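PDB 1TC5: putative D-tyrosyl-tRNA(Tyr) deacylase 2 from Leishmania major, which probably hydrolyses D-tyrosyl-tRNA(Tyr) into D-tyrosine and free tRNA, a reaction that could protect the cell from harmful D-tyrosine. Local coordinates for residues V97-L102 against N176-R181; K30-G35 against N147-S152; R137-S142 against S167-G172; Q84-E87 against E91-I94; G63-T68 against H131-A136. All coordinates share one frame; numbering follows the deposited sequence.

Contact 1: residues V97-L102 against N176-R181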
# COMPACT_ATOMS: atom_id res chain seq x y z
N VAL A 97 1.88 4.53 -9.31
CA VAL A 97 1.96 3.15 -9.73
C VAL A 97 0.57 2.64 -10.16
O VAL A 97 -0.38 2.68 -9.36
CB VAL A 97 2.47 2.29 -8.57
CG1 VAL A 97 2.81 0.90 -9.03
CG2 VAL A 97 3.69 2.98 -7.92
N PRO A 98 0.46 2.13 -11.38
CA PRO A 98 -0.80 1.54 -11.81
C PRO A 98 -1.00 0.23 -11.05
O PRO A 98 -0.10 -0.62 -11.05
CB PRO A 98 -0.60 1.30 -13.32
CG PRO A 98 0.89 1.18 -13.52
CD PRO A 98 1.52 1.99 -12.41
N GLN A 99 -2.14 0.10 -10.38
CA GLN A 99 -2.48 -1.09 -9.61
C GLN A 99 -3.95 -1.40 -9.81
O GLN A 99 -4.75 -1.17 -8.93
CB GLN A 99 -2.19 -0.84 -8.14
CG GLN A 99 -0.71 -0.75 -7.83
CD GLN A 99 -0.06 -2.12 -7.78
OE1 GLN A 99 -0.20 -2.83 -6.78
NE2 GLN A 99 0.60 -2.53 -8.89
N ALA A 100 -4.26 -1.96 -10.98
CA ALA A 100 -5.63 -2.23 -11.41
C ALA A 100 -6.29 -3.26 -10.49
O ALA A 100 -7.51 -3.25 -10.33
CB ALA A 100 -5.62 -2.72 -12.85
N SER A 101 -5.46 -4.09 -9.86
CA SER A 101 -5.91 -5.16 -8.96
C SER A 101 -6.65 -4.67 -7.70
O SER A 101 -7.29 -5.47 -7.02
CB SER A 101 -4.70 -5.99 -8.54
OG SER A 101 -3.64 -5.17 -8.07
N LEU A 102 -6.56 -3.37 -7.42
CA LEU A 102 -7.36 -2.69 -6.37
C LEU A 102 -8.88 -2.84 -6.55
O LEU A 102 -9.65 -2.68 -5.58
CB LEU A 102 -7.05 -1.17 -6.35
CG LEU A 102 -5.67 -0.73 -5.82
CD1 LEU A 102 -5.41 0.75 -6.14
CD2 LEU A 102 -5.56 -1.01 -4.31
N ASN A 176 3.51 -2.99 -17.21
CA ASN A 176 4.72 -3.65 -16.71
C ASN A 176 4.52 -4.18 -15.29
O ASN A 176 3.56 -3.84 -14.61
CB ASN A 176 5.97 -2.72 -16.75
CG ASN A 176 6.67 -2.71 -18.11
OD1 ASN A 176 6.09 -3.11 -19.12
ND2 ASN A 176 7.92 -2.25 -18.13
N ARG A 177 5.44 -5.04 -14.88
CA ARG A 177 5.54 -5.50 -13.49
C ARG A 177 6.17 -4.38 -12.68
O ARG A 177 7.23 -3.89 -13.02
CB ARG A 177 6.41 -6.76 -13.43
CG ARG A 177 6.67 -7.32 -12.03
CD ARG A 177 7.27 -8.73 -12.04
NE ARG A 177 8.59 -8.75 -12.69
CZ ARG A 177 9.71 -8.23 -12.18
NH1 ARG A 177 9.74 -7.67 -10.97
NH2 ARG A 177 10.83 -8.29 -12.88
N GLN A 178 5.50 -3.99 -11.60
CA GLN A 178 5.85 -2.78 -10.84
C GLN A 178 6.75 -3.13 -9.64
O GLN A 178 6.38 -2.99 -8.45
CB GLN A 178 4.57 -2.06 -10.39
CG GLN A 178 3.55 -1.77 -11.50
CD GLN A 178 4.10 -0.83 -12.55
OE1 GLN A 178 4.74 0.19 -12.23
NE2 GLN A 178 3.87 -1.17 -13.82
N GLY A 179 7.95 -3.62 -9.97
CA GLY A 179 8.97 -3.84 -8.96
C GLY A 179 9.20 -2.57 -8.14
O GLY A 179 9.31 -1.48 -8.68
N LEU A 180 9.28 -2.72 -6.83
CA LEU A 180 9.22 -1.59 -5.91
C LEU A 180 10.16 -1.74 -4.72
O LEU A 180 10.25 -2.81 -4.12
CB LEU A 180 7.78 -1.44 -5.39
CG LEU A 180 7.53 -0.28 -4.41
CD1 LEU A 180 7.72 1.08 -5.08
CD2 LEU A 180 6.13 -0.39 -3.81
N ARG A 181 10.85 -0.64 -4.39
CA ARG A 181 11.44 -0.48 -3.07
C ARG A 181 10.88 0.82 -2.48
O ARG A 181 10.93 1.88 -3.12
CB ARG A 181 12.97 -0.44 -3.14
CG ARG A 181 13.60 -1.62 -3.90
CD ARG A 181 15.13 -1.71 -3.80
NE ARG A 181 15.77 -2.02 -5.09
CZ ARG A 181 16.73 -1.30 -5.68
NH1 ARG A 181 17.22 -0.20 -5.12
NH2 ARG A 181 17.23 -1.71 -6.84
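The unusual feature is a folded glutamine, Q178, whose amide lies against the ring of P98 and forms no polar bond with it. Q178 CD is 3.8 Å from P98 CD and 3.9 Å from P98 CG. The two side chains cross at about a right angle. Q178 is also the centre of an inverse gamma turn. Its chain is bent at chi2 (-63°), and this turns the amide back toward the carbonyl of N176. There Q178 NE2 donates to N176 O at 2.8 Å, from above the carbonyl plane rather than along a lone pair. T173 O is a second acceptor for the same NE2, so the amide is gripped by two carbonyls. The stem of Q178 meets V97. V97 CG1 is 3.7 Å from Q178 CB and 3.7 Å from Q178 CG. Q99 lies further along. Its NE2 is 4.0 Å from Q178 CG, and the two amide planes are turned 60° apart. Q99 NE2 donates to P98 O, at 3.0 Å and in the amide plane of Q99. Q99 OE1 bonds T189 OG1 of the second subunit. P98-L102 probably corresponds to the Ser-Gln-Phe-Thr-Leu motif of DTD enzymes, which lines the active-site pocket at the dimer interface. V97 and Q99 pair with strand 37-45, at the end of strand 93-98. The turn at Q178 leads into strand 180-184, whose first residues pair with a strand of the second subunit.

Contact 2: residues K30-G35 against N147-S152; sequences KYVRAG and NGAPRS
V32 and A149 make the close part of this contact. V32 CG1 meets A149 CB at 3.8 Å, methyl against methyl. Both residues are buried, and both CB atoms point across to the other segment. With CG1 anti to the carbonyl carbon (chi1 -63°), this branch of V32 faces the loop. N147 adds its CB to the same patch, but only loosely, at 4.5 Å from V32 CG1. V25 lies against both V32 and N147 and extends the apolar surface.

Toward exposed K30 the contact is looser and runs through a water. The lysine chain is extended over its first three torsions. Its ammonium does not reach N147 directly. Water 1 spans the distance, accepting from K30 NZ at 2.9 Å and donating to N147 OD1 at 3.1 Å. The amide nitrogen of N147 is held more firmly. N147 ND2 bonds S171 O and T173 OG1, which fixes the rotation of the amide and presents OD1 to the water. The loop has its own support, since D145 OD1 accepts from A149 N. G148, with phi 85°, makes the bend between the two touching loop residues.

V32 and A34 pair with strand 20-24. Strand 31-34 is the outermost strand on this side of the antiparallel three-stranded sheet. The arrangement is that of a long irregular loop, here the one between helix 119-136 and strand 169-171, packed against an edge strand.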
# COMPACT_ATOMS: atom_id res chain seq x y z
N LYS A 30 16.12 -1.52 -14.42
CA LYS A 30 16.18 -0.07 -14.43
C LYS A 30 15.10 0.46 -13.45
O LYS A 30 13.91 0.21 -13.62
CB LYS A 30 16.00 0.48 -15.86
CG LYS A 30 16.22 1.99 -15.99
CD LYS A 30 16.04 2.47 -17.45
CE LYS A 30 16.51 3.91 -17.68
NZ LYS A 30 15.54 4.94 -17.19
N TYR A 31 15.56 1.17 -12.42
CA TYR A 31 14.69 1.81 -11.44
C TYR A 31 14.78 3.31 -11.56
O TYR A 31 15.86 3.87 -11.73
CB TYR A 31 15.09 1.41 -10.03
CG TYR A 31 14.88 -0.05 -9.73
CD1 TYR A 31 15.85 -1.00 -10.08
CD2 TYR A 31 13.73 -0.48 -9.07
CE1 TYR A 31 15.66 -2.35 -9.81
CE2 TYR A 31 13.53 -1.82 -8.79
CZ TYR A 31 14.50 -2.76 -9.16
OH TYR A 31 14.30 -4.09 -8.88
N VAL A 32 13.62 3.96 -11.45
CA VAL A 32 13.53 5.42 -11.33
C VAL A 32 13.18 5.78 -9.88
O VAL A 32 12.48 5.02 -9.16
CB VAL A 32 12.50 6.00 -12.32
CG1 VAL A 32 12.93 5.73 -13.73
CG2 VAL A 32 11.10 5.41 -12.10
N ARG A 33 13.66 6.94 -9.46
CA ARG A 33 13.65 7.30 -8.06
C ARG A 33 12.78 8.49 -7.75
O ARG A 33 12.66 9.45 -8.56
CB ARG A 33 15.08 7.60 -7.63
CG ARG A 33 15.98 6.37 -7.68
CD ARG A 33 17.25 6.59 -6.91
NE ARG A 33 16.95 6.78 -5.49
CZ ARG A 33 17.84 7.03 -4.54
NH1 ARG A 33 19.13 7.11 -4.84
NH2 ARG A 33 17.44 7.17 -3.29
N ALA A 34 12.19 8.44 -6.56
CA ALA A 34 11.55 9.59 -5.94
C ALA A 34 12.01 9.77 -4.50
O ALA A 34 12.34 8.80 -3.81
CB ALA A 34 10.02 9.43 -5.98
N GLY A 35 12.01 11.03 -4.05
CA GLY A 35 12.23 11.33 -2.65
C GLY A 35 10.93 11.50 -1.89
O GLY A 35 9.93 10.84 -2.18
N ASN A 147 8.47 7.88 -17.92
CA ASN A 147 8.24 7.65 -16.49
C ASN A 147 8.48 8.88 -15.61
O ASN A 147 8.45 8.78 -14.37
CB ASN A 147 9.13 6.49 -15.99
CG ASN A 147 8.92 5.20 -16.78
OD1 ASN A 147 9.74 4.85 -17.60
ND2 ASN A 147 7.84 4.48 -16.48
N GLY A 148 8.75 10.02 -16.23
CA GLY A 148 8.93 11.28 -15.52
C GLY A 148 10.34 11.51 -15.01
O GLY A 148 10.59 12.51 -14.33
N ALA A 149 11.25 10.60 -15.33
CA ALA A 149 12.65 10.74 -14.92
C ALA A 149 13.37 11.61 -15.96
O ALA A 149 12.85 11.81 -17.05
CB ALA A 149 13.31 9.38 -14.82
N PRO A 150 14.55 12.14 -15.65
CA PRO A 150 15.29 12.94 -16.63
C PRO A 150 15.59 12.24 -17.97
O PRO A 150 15.87 11.02 -17.96
CB PRO A 150 16.56 13.34 -15.87
CG PRO A 150 16.10 13.31 -14.41
CD PRO A 150 15.24 12.10 -14.35
N ARG A 151 15.46 13.01 -19.06
CA ARG A 151 15.78 12.59 -20.43
C ARG A 151 17.28 12.38 -20.62
O ARG A 151 17.71 11.48 -21.33
CB ARG A 151 15.28 13.62 -21.45
CG ARG A 151 13.86 13.41 -21.93
CD ARG A 151 13.62 13.88 -23.36
NE ARG A 151 12.24 14.35 -23.51
CZ ARG A 151 11.19 13.56 -23.73
NH1 ARG A 151 11.32 12.23 -23.86
NH2 ARG A 151 9.98 14.11 -23.82
N SER A 152 18.08 13.24 -19.98
CA SER A 152 19.52 13.00 -19.90
C SER A 152 19.80 12.10 -18.70
O SER A 152 19.51 12.48 -17.56
CB SER A 152 20.28 14.33 -19.76
OG SER A 152 21.36 14.39 -20.67
O HOH W 1 12.74 5.61 -17.29

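Contact 3: residues R137-S142 against S167-G172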
# COMPACT_ATOMS: atom_id res chain seq x y z
N ARG A 137 1.94 19.97 -11.32
CA ARG A 137 3.16 20.08 -10.53
C ARG A 137 4.27 20.86 -11.24
O ARG A 137 5.38 21.00 -10.70
CB ARG A 137 3.65 18.67 -10.12
CG ARG A 137 2.61 17.88 -9.33
CD ARG A 137 2.19 18.53 -8.04
NE ARG A 137 3.17 18.33 -6.97
CZ ARG A 137 3.08 18.89 -5.77
NH1 ARG A 137 2.11 19.74 -5.51
NH2 ARG A 137 3.97 18.63 -4.83
N GLY A 138 3.97 21.40 -12.41
CA GLY A 138 4.89 22.28 -13.12
C GLY A 138 6.06 21.55 -13.75
O GLY A 138 7.11 22.15 -13.97
N VAL A 139 5.89 20.27 -14.04
CA VAL A 139 6.95 19.47 -14.66
C VAL A 139 7.22 19.94 -16.09
O VAL A 139 6.29 20.15 -16.87
CB VAL A 139 6.63 17.95 -14.64
CG1 VAL A 139 7.70 17.15 -15.37
CG2 VAL A 139 6.46 17.42 -13.19
N ASP A 140 8.50 20.11 -16.42
CA ASP A 140 8.93 20.41 -17.78
C ASP A 140 8.91 19.09 -18.58
O ASP A 140 9.86 18.30 -18.56
CB ASP A 140 10.30 21.08 -17.80
CG ASP A 140 10.75 21.49 -19.20
OD1 ASP A 140 10.04 21.21 -20.21
OD2 ASP A 140 11.83 22.07 -19.38
N GLU A 141 7.81 18.87 -19.28
CA GLU A 141 7.57 17.61 -19.97
C GLU A 141 8.53 17.38 -21.15
O GLU A 141 8.62 16.25 -21.64
CB GLU A 141 6.08 17.50 -20.42
CG GLU A 141 5.07 17.24 -19.28
CD GLU A 141 3.63 17.01 -19.77
OE1 GLU A 141 3.07 17.89 -20.45
OE2 GLU A 141 3.03 15.95 -19.46
N SER A 142 9.28 18.41 -21.57
CA SER A 142 10.30 18.26 -22.61
C SER A 142 11.66 17.77 -22.06
O SER A 142 12.57 17.43 -22.85
CB SER A 142 10.46 19.57 -23.38
OG SER A 142 11.26 20.48 -22.65
N SER A 167 10.25 18.11 -6.75
CA SER A 167 9.04 18.38 -7.51
C SER A 167 8.80 17.36 -8.63
O SER A 167 8.31 17.70 -9.70
CB SER A 167 9.03 19.82 -8.08
OG SER A 167 9.17 20.80 -7.08
N ARG A 168 9.12 16.09 -8.36
CA ARG A 168 9.02 15.04 -9.39
C ARG A 168 7.63 14.48 -9.49
O ARG A 168 6.87 14.49 -8.53
CB ARG A 168 10.03 13.93 -9.11
CG ARG A 168 11.44 14.43 -9.26
CD ARG A 168 12.50 13.38 -9.14
NE ARG A 168 12.89 13.26 -7.76
CZ ARG A 168 14.01 13.71 -7.22
NH1 ARG A 168 15.00 14.27 -7.93
NH2 ARG A 168 14.15 13.57 -5.92
N VAL A 169 7.29 14.03 -10.69
CA VAL A 169 6.10 13.21 -10.91
C VAL A 169 6.62 11.99 -11.69
O VAL A 169 6.82 12.04 -12.91
CB VAL A 169 4.99 13.97 -11.69
CG1 VAL A 169 3.85 13.05 -12.02
CG2 VAL A 169 4.51 15.17 -10.92
N ILE A 170 6.89 10.92 -10.93
CA ILE A 170 7.40 9.67 -11.45
C ILE A 170 6.21 8.75 -11.60
O ILE A 170 5.34 8.74 -10.75
CB ILE A 170 8.44 9.03 -10.48
CG1 ILE A 170 9.54 10.03 -10.10
CG2 ILE A 170 9.04 7.79 -11.11
CD1 ILE A 170 10.28 10.70 -11.28
N SER A 171 6.18 7.99 -12.69
CA SER A 171 5.08 7.08 -12.96
C SER A 171 5.56 5.76 -13.58
O SER A 171 6.50 5.71 -14.38
CB SER A 171 4.04 7.77 -13.86
OG SER A 171 4.65 8.33 -15.00
N GLY A 172 4.89 4.68 -13.19
CA GLY A 172 5.17 3.37 -13.72
C GLY A 172 4.84 3.23 -15.18
O GLY A 172 4.06 3.99 -15.75
O HOH W 2 5.64 16.60 -7.50
O HOH W 3 7.85 19.98 -11.23
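The chain leaves helix 119-136 through a Schellman motif at G138 and runs past the start of strand 169-171, with the CA atoms of R137 and S167 6.8 Å apart. V169 is the apolar centre. Its CG2 methyl lies 3.7 Å from R137 CG and 3.7 Å from V139 CG2. R137 crosses V169 at about a right angle, so the valine methyl rests on the aliphatic stem of the arginine. V139 approaches obliquely, and its CG2 also comes within 4.0 Å of S167 O. The stem of R137 is bent at chi2 (-60°) and again at chi3 (-79°), which turns the guanidinium away from the valine patch.

Two waters carry the polar link between the segments. Water 2 sits in plane at the guanidinium edge, accepts a hydrogen bond from R137 NE and donates to R168 O at 2.7 Å. Water 3 donates to both R137 O and S167 O, the latter at 2.8 Å. After V139, D140 forms an Asx turn within its own segment. S142 N and S142 OG reach D140 OD1 from the same face of the carboxylate.

The guanidinium finds further acceptors just before strand 93-98. R137 NH1 bonds L86 O, and R137 NH2 bonds C89 O and M92 O. These carbonyls tie the end of helix 119-136 to the single loop 86-92. The direct contact with 167-172 is thus apolar and its polar link runs through water, which implies that the more specific tie is the arginine's grip on the loop carbonyls.

Contact 4: residues Q84-E87 against E91-I94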
# COMPACT_ATOMS: atom_id res chain seq x y z
N GLN A 84 -1.32 18.53 5.43
CA GLN A 84 -1.04 19.53 4.42
C GLN A 84 -1.40 18.94 3.07
O GLN A 84 -1.40 17.71 2.90
CB GLN A 84 0.46 19.88 4.42
CG GLN A 84 0.96 20.64 5.64
CD GLN A 84 2.46 21.02 5.49
OE1 GLN A 84 3.34 20.14 5.49
NE2 GLN A 84 2.74 22.30 5.39
N SER A 85 -1.74 19.80 2.13
CA SER A 85 -1.97 19.39 0.77
C SER A 85 -0.65 19.34 -0.00
O SER A 85 0.30 20.05 0.31
CB SER A 85 -2.91 20.36 0.06
OG SER A 85 -2.32 21.62 -0.03
N LEU A 86 -0.61 18.48 -1.01
CA LEU A 86 0.48 18.51 -1.96
C LEU A 86 0.56 19.88 -2.61
O LEU A 86 1.65 20.38 -2.85
CB LEU A 86 0.30 17.43 -3.03
CG LEU A 86 0.77 16.08 -2.55
CD1 LEU A 86 0.05 14.97 -3.32
CD2 LEU A 86 2.32 15.98 -2.68
N GLU A 87 -0.59 20.50 -2.86
CA GLU A 87 -0.63 21.80 -3.52
C GLU A 87 0.19 22.84 -2.74
O GLU A 87 0.99 23.56 -3.32
CB GLU A 87 -2.08 22.26 -3.73
CG GLU A 87 -2.25 23.66 -4.33
CD GLU A 87 -3.71 24.08 -4.45
OE1 GLU A 87 -4.46 24.01 -3.43
OE2 GLU A 87 -4.14 24.47 -5.57
N GLU A 91 7.19 21.14 -3.81
CA GLU A 91 8.45 20.43 -4.00
C GLU A 91 8.41 18.95 -3.64
O GLU A 91 9.37 18.24 -3.94
CB GLU A 91 9.54 21.10 -3.17
CG GLU A 91 9.92 22.48 -3.69
CD GLU A 91 11.28 22.91 -3.17
OE1 GLU A 91 12.31 22.40 -3.68
OE2 GLU A 91 11.32 23.76 -2.26
N MET A 92 7.34 18.51 -3.00
CA MET A 92 7.16 17.09 -2.70
C MET A 92 7.09 16.31 -4.03
O MET A 92 6.58 16.81 -5.03
CB MET A 92 5.90 16.85 -1.86
CG MET A 92 5.93 17.37 -0.41
SD MET A 92 7.24 16.63 0.66
CE MET A 92 8.50 17.91 0.59
N ASP A 93 7.63 15.10 -4.01
CA ASP A 93 7.62 14.19 -5.14
C ASP A 93 6.34 13.37 -5.09
O ASP A 93 5.76 13.16 -4.04
CB ASP A 93 8.86 13.28 -5.09
CG ASP A 93 10.13 13.98 -5.49
OD1 ASP A 93 10.13 15.21 -5.73
OD2 ASP A 93 11.21 13.37 -5.60
N ILE A 94 5.89 12.94 -6.26
CA ILE A 94 4.75 12.03 -6.40
C ILE A 94 5.23 10.86 -7.26
O ILE A 94 5.85 11.06 -8.33
CB ILE A 94 3.50 12.74 -7.01
CG1 ILE A 94 3.09 13.94 -6.13
CG2 ILE A 94 2.32 11.78 -7.13
CD1 ILE A 94 2.15 14.91 -6.83
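L86 reaches across to M92 and I94 with both of its methyls. It meets each of the two side chains at a slant, not end on. CD2 does most of the work. It lies 3.8 Å from M92 CB and 4.1 Å from I94 CG1, touching both from directions about a right angle apart. CD1 points to the far end of the isoleucine, 4.1 Å from I94 CD1. The CB of L86 is not aimed at the partner segment. The side chain gets there through chi1 (-82°), which sets CG beside the backbone N. M92 contributes only its base. Its chain bends at chi2 and chi3, carrying its end away from L86; the M92 side chain also touches F74. I94 has CG1 beside its backbone N (chi1 -58°), and the CG1-CD1 arm crosses the leucine branches at a slant.

All three residues are buried. L66 of helix 55-67 touches both L86 and I94, while V38 and V40 of strand 37-45 lie against L86 and I94 respectively. Strands 37-45 and 93-98 are parallel neighbours joined through helix 55-67. This is a beta-alpha-beta crossover, with the loop after the helix tucking a leucine into the helix-sheet core.

Contact 5: residues G63-T68 against H131-A136; sequences GVLLHT and HFVRVA
This is helix-helix packing between the last turns of helix 55-67 and helix 119-136, the segments being G63-T68 and H131-A136. It is purely apolar. L66 CD1 meets A136 CB at 3.4 Å, tighter than a usual carbon-carbon contact. The leucine chain is extended there, with CD1 anti to CA (chi2 -179°), so this methyl reaches straight to the alanine. The second meeting is looser: L65 CD2 is 4.5 Å from V133 CG2. A136 lies at the exposed margin, while L65, L66 and V133 are buried.

V133 touches I94 of strand 93-98, as the first helix does, which places both helices over the same face of the mixed sheet. Each helix belongs to a beta-alpha-beta crossover. Helix 55-67 leads into strand 93-98, and helix 119-136 leads into its parallel neighbour, strand 169-171, where V169 packs on V133.

T68 closes the first helix. T68 OG1 donates to V64 O at 2.6 Å, in the carbonyl plane and on a lone pair. R134 and H131 of the second helix both bond E141 OE2 of the loop that follows: a salt bridge from R134 NH1, a hydrogen bond from H131 ND1. F132 extends the helix pairing, resting on L58 and V62 of helix 55-67.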
# COMPACT_ATOMS: atom_id res chain seq x y z
N GLY A 63 -7.41 17.08 -8.58
CA GLY A 63 -7.67 18.10 -7.58
C GLY A 63 -7.85 17.52 -6.20
O GLY A 63 -7.36 18.09 -5.22
N VAL A 64 -8.54 16.39 -6.10
CA VAL A 64 -8.70 15.72 -4.81
C VAL A 64 -7.34 15.26 -4.30
O VAL A 64 -6.99 15.48 -3.14
CB VAL A 64 -9.66 14.50 -4.91
CG1 VAL A 64 -9.60 13.62 -3.62
CG2 VAL A 64 -11.10 14.97 -5.18
N LEU A 65 -6.55 14.64 -5.17
CA LEU A 65 -5.19 14.24 -4.82
C LEU A 65 -4.32 15.40 -4.34
O LEU A 65 -3.57 15.24 -3.38
CB LEU A 65 -4.51 13.56 -6.02
CG LEU A 65 -3.03 13.20 -5.81
CD1 LEU A 65 -2.86 12.15 -4.68
CD2 LEU A 65 -2.45 12.68 -7.10
N LEU A 66 -4.39 16.56 -4.98
CA LEU A 66 -3.47 17.66 -4.69
C LEU A 66 -3.99 18.68 -3.69
O LEU A 66 -3.19 19.27 -2.97
CB LEU A 66 -3.05 18.36 -6.00
CG LEU A 66 -2.40 17.46 -7.05
CD1 LEU A 66 -2.02 18.31 -8.28
CD2 LEU A 66 -1.19 16.69 -6.52
N HIS A 67 -5.31 18.89 -3.63
CA HIS A 67 -5.91 19.95 -2.79
C HIS A 67 -6.27 19.49 -1.39
O HIS A 67 -6.43 20.30 -0.48
CB HIS A 67 -7.21 20.50 -3.42
CG HIS A 67 -7.02 21.09 -4.78
ND1 HIS A 67 -7.98 21.03 -5.77
CD2 HIS A 67 -5.98 21.77 -5.32
CE1 HIS A 67 -7.53 21.62 -6.86
NE2 HIS A 67 -6.32 22.08 -6.61
N THR A 68 -6.47 18.20 -1.21
CA THR A 68 -6.87 17.67 0.09
C THR A 68 -5.67 17.66 1.03
O THR A 68 -4.59 17.24 0.64
CB THR A 68 -7.45 16.24 -0.08
OG1 THR A 68 -8.45 16.26 -1.12
CG2 THR A 68 -8.19 15.77 1.18
N HIS A 131 -0.30 12.73 -17.09
CA HIS A 131 -0.12 14.03 -17.75
C HIS A 131 -0.66 15.21 -16.91
O HIS A 131 0.02 16.23 -16.73
CB HIS A 131 -0.77 14.00 -19.14
CG HIS A 131 -0.84 15.35 -19.80
ND1 HIS A 131 0.27 16.14 -19.98
CD2 HIS A 131 -1.89 16.05 -20.29
CE1 HIS A 131 -0.09 17.27 -20.57
NE2 HIS A 131 -1.39 17.24 -20.76
N PHE A 132 -1.89 15.07 -16.42
CA PHE A 132 -2.53 16.11 -15.63
C PHE A 132 -1.77 16.38 -14.35
O PHE A 132 -1.71 17.51 -13.90
CB PHE A 132 -3.99 15.74 -15.32
CG PHE A 132 -4.94 15.86 -16.49
CD1 PHE A 132 -4.66 16.68 -17.59
CD2 PHE A 132 -6.16 15.18 -16.47
CE1 PHE A 132 -5.56 16.79 -18.65
CE2 PHE A 132 -7.06 15.28 -17.52
CZ PHE A 132 -6.76 16.10 -18.61
N VAL A 133 -1.20 15.34 -13.74
CA VAL A 133 -0.44 15.51 -12.49
C VAL A 133 0.86 16.25 -12.80
O VAL A 133 1.20 17.21 -12.12
CB VAL A 133 -0.19 14.13 -11.76
CG1 VAL A 133 0.69 14.28 -10.48
CG2 VAL A 133 -1.52 13.48 -11.40
N ARG A 134 1.56 15.84 -13.85
CA ARG A 134 2.77 16.54 -14.30
C ARG A 134 2.51 18.03 -14.50
O ARG A 134 3.30 18.87 -14.06
CB ARG A 134 3.28 15.97 -15.64
CG ARG A 134 4.01 14.63 -15.59
CD ARG A 134 4.37 14.11 -17.01
NE ARG A 134 4.06 12.71 -17.18
CZ ARG A 134 3.50 12.18 -18.26
NH1 ARG A 134 3.16 12.92 -19.30
NH2 ARG A 134 3.29 10.87 -18.28
N VAL A 135 1.39 18.34 -15.16
CA VAL A 135 1.05 19.73 -15.48
C VAL A 135 0.76 20.50 -14.19
O VAL A 135 1.27 21.61 -14.02
CB VAL A 135 -0.12 19.79 -16.50
CG1 VAL A 135 -0.65 21.20 -16.68
CG2 VAL A 135 0.34 19.23 -17.85
N ALA A 136 0.01 19.90 -13.27
CA ALA A 136 -0.33 20.56 -12.00
C ALA A 136 0.87 20.71 -11.05
O ALA A 136 0.80 21.47 -10.08
CB ALA A 136 -1.47 19.81 -11.28

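In the fold
Contacts 3, 4 and 5 share one region. V169, I94, L66 and V133 join the mixed sheet to its two helices, and a salt bridge from R168 to D93 ties contact 3 to contact 4. Contacts 4 and 5 are wholly apolar between their segments. Contact 3 is only partly buried and mixes valines with waters. Contact 2 lies further out on the small antiparallel sheet, with a buried patch and a bridging water. It meets contact 1 through the cation-pi pair of R181 and Y31. Contact 1 is buried at the other end of strand 93-98, about 21 Å from contact 4 centre to centre. It is joined to the second subunit by hydrogen bonds, a beta ladder and packing; contact 5 meets that subunit by packing.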